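Glycosyl hydrolase BlGH5_18 (Bifidobacterium longum subsp. infantis, PDB 7LQX) is a family 5 glycoside hydrolase that probably takes part in the breakdown of N-glycans in a gut bacterium. Local coordinates at residues F292-I297 with A348-E353. Numbering follows the deposited sequence.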
loop_
_atom_site.group_PDB
_atom_site.type_symbol
_atom_site.label_atom_id
_atom_site.label_comp_id
_atom_site.label_asym_id
_atom_site.label_seq_id
_atom_site.Cartn_x
_atom_site.Cartn_y
_atom_site.Cartn_z
ATOM N N PHE A 292 -18.696 29.380 11.715
ATOM C CA PHE A 292 -19.020 28.560 10.559
ATOM C C PHE A 292 -19.748 27.290 10.977
ATOM O O PHE A 292 -20.714 26.874 10.327
ATOM C CB PHE A 292 -17.735 28.205 9.814
ATOM C CG PHE A 292 -17.947 27.223 8.714
ATOM C CD1 PHE A 292 -18.354 27.654 7.462
ATOM C CD2 PHE A 292 -17.775 25.872 8.931
ATOM C CE1 PHE A 292 -18.558 26.752 6.443
ATOM C CE2 PHE A 292 -17.993 24.972 7.924
ATOM C CZ PHE A 292 -18.391 25.414 6.676
ATOM N N CYS A 293 -19.287 26.656 12.056
ATOM C CA CYS A 293 -19.915 25.439 12.555
ATOM C C CYS A 293 -21.355 25.703 12.970
ATOM O O CYS A 293 -22.278 25.007 12.530
ATOM C CB CYS A 293 -19.080 24.916 13.727
ATOM S SG CYS A 293 -19.779 23.534 14.648
ATOM N N ARG A 294 -21.569 26.727 13.796
ATOM C CA ARG A 294 -22.916 27.023 14.259
ATOM C C ARG A 294 -23.837 27.368 13.094
ATOM O O ARG A 294 -24.962 26.864 13.009
ATOM C CB ARG A 294 -22.892 28.171 15.262
ATOM C CG ARG A 294 -22.146 27.873 16.545
ATOM C CD ARG A 294 -22.375 28.982 17.577
ATOM N NE ARG A 294 -21.565 28.805 18.780
ATOM C CZ ARG A 294 -20.364 29.347 18.966
ATOM N NH1 ARG A 294 -19.827 30.124 18.035
ATOM N NH2 ARG A 294 -19.703 29.117 20.092
ATOM N N ASP A 295 -23.390 28.253 12.199
ATOM C CA ASP A 295 -24.254 28.694 11.109
ATOM C C ASP A 295 -24.540 27.563 10.131
ATOM O O ASP A 295 -25.665 27.423 9.640
ATOM C CB ASP A 295 -23.591 29.857 10.367
ATOM C CG ASP A 295 -23.659 31.163 11.132
ATOM O OD1 ASP A 295 -24.421 31.266 12.118
ATOM O OD2 ASP A 295 -22.945 32.101 10.726
ATOM N N THR A 296 -23.527 26.750 9.827
ATOM C CA THR A 296 -23.734 25.625 8.922
ATOM C C THR A 296 -24.772 24.661 9.473
ATOM O O THR A 296 -25.635 24.180 8.733
ATOM C CB THR A 296 -22.414 24.902 8.666
ATOM O OG1 THR A 296 -21.563 25.750 7.888
ATOM C CG2 THR A 296 -22.625 23.603 7.908
ATOM N N ILE A 297 -24.705 24.369 10.772
ATOM C CA ILE A 297 -25.642 23.428 11.374
ATOM C C ILE A 297 -27.032 24.034 11.476
ATOM O O ILE A 297 -28.029 23.370 11.172
ATOM C CB ILE A 297 -25.110 22.925 12.726
ATOM C CG1 ILE A 297 -23.867 22.066 12.483
ATOM C CG2 ILE A 297 -26.187 22.135 13.460
ATOM C CD1 ILE A 297 -23.072 21.775 13.736
ATOM N N ALA A 348 -20.594 21.135 20.486
ATOM C CA ALA A 348 -21.325 20.670 21.657
ATOM C C ALA A 348 -22.586 21.496 21.869
ATOM O O ALA A 348 -23.649 20.952 22.194
ATOM C CB ALA A 348 -20.430 20.738 22.894
ATOM N N GLU A 349 -22.484 22.817 21.694
ATOM C CA GLU A 349 -23.648 23.682 21.855
ATOM C C GLU A 349 -24.712 23.353 20.821
ATOM O O GLU A 349 -25.910 23.353 21.122
ATOM C CB GLU A 349 -23.232 25.146 21.725
ATOM C CG GLU A 349 -22.406 25.665 22.890
ATOM C CD GLU A 349 -21.563 26.887 22.534
ATOM O OE1 GLU A 349 -20.635 27.217 23.306
ATOM O OE2 GLU A 349 -21.819 27.517 21.485
HETATM N N MSE A 350 -24.297 23.062 19.602
HETATM C CA MSE A 350 -25.257 22.761 18.551
HETATM C C MSE A 350 -25.951 21.432 18.819
HETATM O O MSE A 350 -27.156 21.301 18.603
HETATM C CB MSE A 350 -24.570 22.758 17.193
HETATM C CG MSE A 350 -24.042 24.124 16.769
HETATM SE SE MSE A 350 -25.357 25.547 16.765
HETATM C CE MSE A 350 -25.281 26.122 18.612
ATOM N N ALA A 351 -25.205 20.437 19.292
ATOM C CA ALA A 351 -25.827 19.164 19.629
ATOM C C ALA A 351 -26.869 19.351 20.722
ATOM O O ALA A 351 -27.968 18.786 20.652
ATOM C CB ALA A 351 -24.758 18.172 20.074
ATOM N N GLN A 352 -26.556 20.166 21.725
ATOM C CA GLN A 352 -27.513 20.413 22.794
ATOM C C GLN A 352 -28.759 21.118 22.267
ATOM O O GLN A 352 -29.877 20.831 22.712
ATOM C CB GLN A 352 -26.851 21.234 23.903
ATOM C CG GLN A 352 -27.661 21.273 25.195
ATOM C CD GLN A 352 -27.511 20.003 26.020
ATOM O OE1 GLN A 352 -26.561 19.238 25.840
ATOM N NE2 GLN A 352 -28.450 19.775 26.932
ATOM N N GLU A 353 -28.592 22.042 21.320
ATOM C CA GLU A 353 -29.735 22.791 20.805
ATOM C C GLU A 353 -30.613 21.939 19.893
ATOM O O GLU A 353 -31.841 22.094 19.891
ATOM C CB GLU A 353 -29.242 24.030 20.052
ATOM C CG GLU A 353 -30.349 24.915 19.508
ATOM C CD GLU A 353 -29.822 26.198 18.887
ATOM O OE1 GLU A 353 -30.624 26.931 18.269
ATOM O OE2 GLU A 353 -28.610 26.472 19.016
#
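Arg294 lies across the selenomethionine Met350 at about a right angle before its guanidinium group reaches Glu349. Its CB sits 3.9 Å from the selenium atom SE of Met350, and CG rests against both SE and the terminal CE. Beyond CG the chain runs extended to NE, which carries the guanidinium past the selenomethionine to the neighbouring helix. There NE and NH2 both donate to one oxygen, Glu349 OE2, in a side-on salt bridge; Arg294 NE lies 3.0 Å from Glu349 OE2, and both bonds are moderately bent. The carboxylate is nearly coplanar with the guanidinium, and OE2 is met by NE nearly along its C-O axis and by NH2 on its syn side, tilted somewhat out of the carboxylate plane. In the (beta/alpha)8 barrel of family 5 enzymes, the contact joins two outer helices, 289-300 and 342-354, which follow the barrel strands 272-277 and 306-312. Their short segments run in the same general direction, 25° apart, with axes 10.0 Å from each other at closest approach. With an alanine at Arg294, the Glu349 carboxylate is likely to lose its charged mate, and SE and CE of Met350 their contact with CG. Deeper in the interface, Ile297 CD1 packs 3.9 Å from Met350 CB, and Phe347 and Trp311 also touch this isoleucine.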